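DNA translocase coupling protein (Clostridium perfringens, PDB 6O1W) is a probable ATP-dependent DNA translocase of the FtsK/SpoIIIE family, thought to bind DNA and ATP and to act as coupling protein in plasmid conjugation. Local coordinates at residues 104-112 / 120-128. Residues are numbered along the deposited sequence; the frame is centred on the assembly and turned at random.
Sequences YIEEQEGVV and GNIKIDLNK. With BGC (beta-D-glucopyranose), chain C.
Val112 and Ile124 form an antiparallel hydrogen-bonded pair, Val112 N to Ile124 O and Ile124 N to Val112 O both 2.8 Å and nearly straight, and beyond the non-hydrogen-bonded pair Val111-Asp125 a third bond, Leu126 N to Gly110 O (2.8 Å), carries the pairing into the type II turn Gln108-Val111. On the face carrying Val112 and Ile124, Val112 sends CG2 obliquely against Ile124 CB (3.9 Å), while its CG1 makes a looser apolar contact with Leu126 CD1. On the face of Val111 and Asp125, Val111 CG2 lies against the carboxylate carbon CG of Asp125, 4.0 Å away. Asn127 N donates to Asp125 OD1 (2.9 Å) from above the carboxylate plane, an Asx turn at the strand's end; chi1 of -178° swings that carboxylate beside Asp125's own carbonyl carbon, within reach of this N-H. The extended Lys123 makes a loose salt bridge with Glu106, whose chain bends at chi2 (-68°) and crosses it at about a right angle: Glu106 OE1 to Lys123 NZ is 3.6 Å, with OE2 beside Lys123 CE. Farther along, the Asn121 amide stands almost perpendicular to the Tyr104 ring, ND2 4.2 Å from CD1. Lys123 O also lies 3.3 Å from glucose O5, in a sugar pocket completed by Phe329 and Val336. The hairpin ends the large mixed sheet of the P-loop ATPase domain, with 121-125 as outermost strand: Val112 and Leu126 pack on Leu153 of helix 142-155, into which the Walker A loop runs, and Ile122 and Ile124 touch Phe329 of strand 326-331.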
ATOM      1  N   TYR A 104     -13.677  10.523  -7.810  1.00 43.39           N
ATOM      2  CA  TYR A 104     -13.465   9.186  -7.264  1.00 42.63           C
ATOM      3  C   TYR A 104     -14.069   8.989  -5.864  1.00 44.46           C
ATOM      4  O   TYR A 104     -14.255   7.844  -5.456  1.00 43.78           O
ATOM      5  CB  TYR A 104     -11.975   8.806  -7.271  1.00 44.22           C
ATOM      6  CG  TYR A 104     -11.335   8.814  -8.644  1.00 47.16           C
ATOM      7  CD1 TYR A 104     -11.657   7.847  -9.590  1.00 49.65           C
ATOM      8  CD2 TYR A 104     -10.334   9.726  -8.961  1.00 47.74           C
ATOM      9  CE1 TYR A 104     -11.046   7.831 -10.844  1.00 51.72           C
ATOM     10  CE2 TYR A 104      -9.724   9.726 -10.211  1.00 48.48           C
ATOM     11  CZ  TYR A 104     -10.089   8.781 -11.154  1.00 57.19           C
ATOM     12  OH  TYR A 104      -9.464   8.759 -12.372  1.00 61.64           O
ATOM     13  N   ILE A 105     -14.382  10.084  -5.142  1.00 41.10           N
ATOM     14  CA  ILE A 105     -14.958  10.022  -3.799  1.00 41.68           C
ATOM     15  C   ILE A 105     -16.247   9.213  -3.815  1.00 48.53           C
ATOM     16  O   ILE A 105     -17.163   9.524  -4.581  1.00 48.64           O
ATOM     17  CB  ILE A 105     -15.136  11.425  -3.148  1.00 44.38           C
ATOM     18  CG1 ILE A 105     -13.776  12.033  -2.803  1.00 44.13           C
ATOM     19  CG2 ILE A 105     -16.023  11.350  -1.888  1.00 44.15           C
ATOM     20  CD1 ILE A 105     -13.798  13.438  -2.423  1.00 50.50           C
ATOM     21  N   GLU A 106     -16.292   8.160  -2.982  1.00 46.76           N
ATOM     22  CA  GLU A 106     -17.428   7.248  -2.851  1.00 46.47           C
ATOM     23  C   GLU A 106     -18.528   7.855  -2.033  1.00 49.53           C
ATOM     24  O   GLU A 106     -18.276   8.579  -1.062  1.00 47.74           O
ATOM     25  CB  GLU A 106     -17.000   5.924  -2.207  1.00 47.96           C
ATOM     26  CG  GLU A 106     -15.985   5.143  -3.026  1.00 60.32           C
ATOM     27  CD  GLU A 106     -16.470   4.572  -4.345  1.00 79.16           C
ATOM     28  OE1 GLU A 106     -17.486   3.845  -4.340  1.00 56.11           O
ATOM     29  OE2 GLU A 106     -15.822   4.839  -5.383  1.00 85.44           O
ATOM     30  N   GLU A 107     -19.759   7.501  -2.401  1.00 47.14           N
ATOM     31  CA  GLU A 107     -21.001   7.929  -1.760  1.00 47.41           C
ATOM     32  C   GLU A 107     -21.168   7.185  -0.445  1.00 50.40           C
ATOM     33  O   GLU A 107     -21.575   7.776   0.567  1.00 51.30           O
ATOM     34  CB  GLU A 107     -22.201   7.709  -2.718  1.00 49.73           C
ATOM     35  CG  GLU A 107     -22.324   6.308  -3.331  1.00 68.42           C
ATOM     36  CD  GLU A 107     -21.610   5.986  -4.641  1.00 98.59           C
ATOM     37  OE1 GLU A 107     -20.571   6.617  -4.947  1.00 87.77           O
ATOM     38  OE2 GLU A 107     -22.091   5.075  -5.356  1.00 95.86           O
ATOM     39  N   GLN A 108     -20.760   5.904  -0.438  1.00 44.51           N
ATOM     40  CA  GLN A 108     -20.824   5.044   0.728  1.00 43.67           C
ATOM     41  C   GLN A 108     -19.771   5.455   1.772  1.00 45.73           C
ATOM     42  O   GLN A 108     -18.567   5.411   1.502  1.00 45.67           O
ATOM     43  CB  GLN A 108     -20.656   3.584   0.306  1.00 45.46           C
ATOM     44  CG  GLN A 108     -21.259   2.583   1.289  1.00 52.22           C
ATOM     45  CD  GLN A 108     -20.966   1.170   0.871  1.00 68.69           C
ATOM     46  OE1 GLN A 108     -21.122   0.789  -0.292  1.00 71.22           O
ATOM     47  NE2 GLN A 108     -20.524   0.360   1.811  1.00 51.94           N
ATOM     48  N   GLU A 109     -20.243   5.882   2.954  1.00 39.14           N
ATOM     49  CA  GLU A 109     -19.410   6.309   4.079  1.00 38.12           C
ATOM     50  C   GLU A 109     -18.474   5.154   4.469  1.00 39.82           C
ATOM     51  O   GLU A 109     -18.923   4.016   4.545  1.00 40.68           O
ATOM     52  CB  GLU A 109     -20.326   6.716   5.273  1.00 39.22           C
ATOM     53  CG  GLU A 109     -19.617   7.457   6.394  1.00 44.35           C
ATOM     54  CD  GLU A 109     -18.722   6.643   7.318  1.00 61.07           C
ATOM     55  OE1 GLU A 109     -19.047   5.467   7.603  1.00 53.78           O
ATOM     56  OE2 GLU A 109     -17.679   7.187   7.748  1.00 54.69           O
ATOM     57  N   GLY A 110     -17.199   5.447   4.686  1.00 34.72           N
ATOM     58  CA  GLY A 110     -16.222   4.428   5.070  1.00 34.03           C
ATOM     59  C   GLY A 110     -15.545   3.702   3.923  1.00 35.26           C
ATOM     60  O   GLY A 110     -14.618   2.925   4.147  1.00 35.08           O
ATOM     61  N   VAL A 111     -15.989   3.950   2.692  1.00 30.49           N
ATOM     62  CA  VAL A 111     -15.409   3.351   1.488  1.00 29.70           C
ATOM     63  C   VAL A 111     -14.453   4.380   0.904  1.00 33.63           C
ATOM     64  O   VAL A 111     -14.841   5.540   0.666  1.00 32.42           O
ATOM     65  CB  VAL A 111     -16.461   2.872   0.425  1.00 33.35           C
ATOM     66  CG1 VAL A 111     -15.776   2.276  -0.806  1.00 33.39           C
ATOM     67  CG2 VAL A 111     -17.414   1.838   1.012  1.00 33.24           C
ATOM     68  N   VAL A 112     -13.201   3.946   0.677  1.00 30.42           N
ATOM     69  CA  VAL A 112     -12.151   4.764   0.077  1.00 30.52           C
ATOM     70  C   VAL A 112     -11.570   4.083  -1.177  1.00 35.59           C
ATOM     71  O   VAL A 112     -11.619   2.863  -1.293  1.00 33.22           O
ATOM     72  CB  VAL A 112     -11.059   5.184   1.113  1.00 33.96           C
ATOM     73  CG1 VAL A 112     -11.689   5.902   2.319  1.00 32.78           C
ATOM     74  CG2 VAL A 112     -10.215   3.991   1.571  1.00 33.52           C
ATOM     75  N   GLY A 120     -10.668  -2.373 -13.107  1.00 47.89           N
ATOM     76  CA  GLY A 120     -11.252  -1.452 -12.131  1.00 45.74           C
ATOM     77  C   GLY A 120     -10.301  -0.819 -11.138  1.00 46.46           C
ATOM     78  O   GLY A 120      -9.078  -0.974 -11.229  1.00 46.21           O
ATOM     79  N   ASN A 121     -10.879  -0.101 -10.168  1.00 39.51           N
ATOM     80  CA  ASN A 121     -10.149   0.598  -9.119  1.00 37.84           C
ATOM     81  C   ASN A 121     -10.078  -0.213  -7.839  1.00 39.72           C
ATOM     82  O   ASN A 121     -10.889  -1.122  -7.619  1.00 39.95           O
ATOM     83  CB  ASN A 121     -10.792   1.953  -8.840  1.00 37.01           C
ATOM     84  CG  ASN A 121     -10.661   2.923  -9.984  1.00 58.62           C
ATOM     85  OD1 ASN A 121      -9.653   2.975 -10.700  1.00 51.66           O
ATOM     86  ND2 ASN A 121     -11.682   3.722 -10.179  1.00 57.50           N
ATOM     87  N   ILE A 122      -9.094   0.095  -7.005  1.00 32.93           N
ATOM     88  CA  ILE A 122      -8.961  -0.596  -5.741  1.00 32.90           C
ATOM     89  C   ILE A 122      -9.784   0.176  -4.716  1.00 35.53           C
ATOM     90  O   ILE A 122      -9.511   1.353  -4.495  1.00 33.64           O
ATOM     91  CB  ILE A 122      -7.463  -0.716  -5.325  1.00 36.14           C
ATOM     92  CG1 ILE A 122      -6.647  -1.539  -6.352  1.00 36.52           C
ATOM     93  CG2 ILE A 122      -7.317  -1.246  -3.886  1.00 35.96           C
ATOM     94  CD1 ILE A 122      -6.708  -3.022  -6.287  1.00 43.38           C
ATOM     95  N   LYS A 123     -10.785  -0.489  -4.104  1.00 33.33           N
ATOM     96  CA  LYS A 123     -11.651   0.105  -3.063  1.00 33.32           C
ATOM     97  C   LYS A 123     -11.436  -0.618  -1.754  1.00 35.71           C
ATOM     98  O   LYS A 123     -11.210  -1.833  -1.747  1.00 34.85           O
ATOM     99  CB  LYS A 123     -13.142   0.060  -3.449  1.00 35.51           C
ATOM    100  CG  LYS A 123     -13.474   0.850  -4.720  1.00 44.90           C
ATOM    101  CD  LYS A 123     -14.952   0.939  -4.996  1.00 52.87           C
ATOM    102  CE  LYS A 123     -15.192   1.461  -6.389  1.00 73.26           C
ATOM    103  NZ  LYS A 123     -16.629   1.390  -6.768  1.00 89.90           N
ATOM    104  N   ILE A 124     -11.413   0.141  -0.660  1.00 31.72           N
ATOM    105  CA  ILE A 124     -11.277  -0.387   0.688  1.00 31.69           C
ATOM    106  C   ILE A 124     -12.515   0.070   1.462  1.00 35.55           C
ATOM    107  O   ILE A 124     -12.786   1.270   1.521  1.00 35.62           O
ATOM    108  CB  ILE A 124      -9.974   0.064   1.416  1.00 34.71           C
ATOM    109  CG1 ILE A 124      -8.696  -0.290   0.627  1.00 35.18           C
ATOM    110  CG2 ILE A 124      -9.912  -0.515   2.840  1.00 35.17           C
ATOM    111  CD1 ILE A 124      -7.451   0.515   1.074  1.00 28.22           C
ATOM    112  N   ASP A 125     -13.254  -0.883   2.048  1.00 33.07           N
ATOM    113  CA  ASP A 125     -14.407  -0.606   2.910  1.00 32.13           C
ATOM    114  C   ASP A 125     -13.911  -0.731   4.351  1.00 33.43           C
ATOM    115  O   ASP A 125     -13.744  -1.841   4.881  1.00 31.60           O
ATOM    116  CB  ASP A 125     -15.566  -1.576   2.644  1.00 34.10           C
ATOM    117  CG  ASP A 125     -16.811  -1.297   3.487  1.00 41.94           C
ATOM    118  OD1 ASP A 125     -16.713  -0.512   4.455  1.00 42.15           O
ATOM    119  OD2 ASP A 125     -17.881  -1.863   3.175  1.00 50.89           O
ATOM    120  N   LEU A 126     -13.676   0.425   4.985  1.00 29.82           N
ATOM    121  CA  LEU A 126     -13.169   0.501   6.348  1.00 29.19           C
ATOM    122  C   LEU A 126     -14.078  -0.172   7.373  1.00 32.57           C
ATOM    123  O   LEU A 126     -13.567  -0.580   8.408  1.00 31.36           O
ATOM    124  CB  LEU A 126     -12.836   1.950   6.741  1.00 29.39           C
ATOM    125  CG  LEU A 126     -11.752   2.645   5.896  1.00 32.48           C
ATOM    126  CD1 LEU A 126     -11.578   4.019   6.343  1.00 32.94           C
ATOM    127  CD2 LEU A 126     -10.420   1.929   6.001  1.00 34.37           C
ATOM    128  N   ASN A 127     -15.380  -0.408   7.053  1.00 29.80           N
ATOM    129  CA  ASN A 127     -16.282  -1.156   7.955  1.00 30.33           C
ATOM    130  C   ASN A 127     -15.950  -2.674   7.962  1.00 36.66           C
ATOM    131  O   ASN A 127     -16.342  -3.381   8.886  1.00 37.67           O
ATOM    132  CB  ASN A 127     -17.769  -0.917   7.576  1.00 28.37           C
ATOM    133  CG  ASN A 127     -18.209   0.522   7.757  1.00 52.17           C
ATOM    134  OD1 ASN A 127     -18.724   1.175   6.843  1.00 54.47           O
ATOM    135  ND2 ASN A 127     -17.982   1.065   8.929  1.00 40.10           N
ATOM    136  N   LYS A 128     -15.214  -3.160   6.949  1.00 34.06           N
ATOM    137  CA  LYS A 128     -14.826  -4.576   6.797  1.00 34.12           C
ATOM    138  C   LYS A 128     -13.348  -4.836   7.098  1.00 36.52           C
ATOM    139  O   LYS A 128     -13.022  -5.833   7.742  1.00 34.97           O
ATOM    140  CB  LYS A 128     -15.184  -5.063   5.387  1.00 37.28           C
ATOM    141  CG  LYS A 128     -16.701  -5.116   5.171  1.00 50.22           C
ATOM    142  CD  LYS A 128     -17.103  -5.224   3.718  1.00 64.34           C
ATOM    143  CE  LYS A 128     -18.606  -5.394   3.607  1.00 75.49           C
ATOM    144  NZ  LYS A 128     -19.080  -5.317   2.198  1.00 83.31           N
TER
HETATM  145  C2  BGC C 501      -9.448  -6.166  -5.056  1.00 78.46           C
HETATM  146  C3  BGC C 501      -9.943  -5.436  -6.297  1.00 79.89           C
HETATM  147  C4  BGC C 501     -11.391  -5.006  -6.099  1.00 82.80           C
HETATM  148  C5  BGC C 501     -11.432  -3.926  -5.024  1.00 78.12           C
HETATM  149  C6  BGC C 501     -12.789  -3.754  -4.364  1.00 79.17           C
HETATM  150  C1  BGC C 501      -9.994  -5.531  -3.771  1.00 78.19           C
HETATM  151  O1  BGC C 501     -10.963  -6.356  -3.226  1.00 78.79           O
HETATM  152  O2  BGC C 501      -8.025  -6.193  -5.016  1.00 75.14           O
HETATM  153  O3  BGC C 501      -9.823  -6.271  -7.445  1.00 81.24           O
HETATM  154  O4  BGC C 501     -11.952  -4.499  -7.310  1.00 85.02           O
HETATM  155  O5  BGC C 501     -10.456  -4.181  -3.992  1.00 79.01           O
HETATM  156  O6  BGC C 501     -13.118  -4.784  -3.435  1.00 75.56           O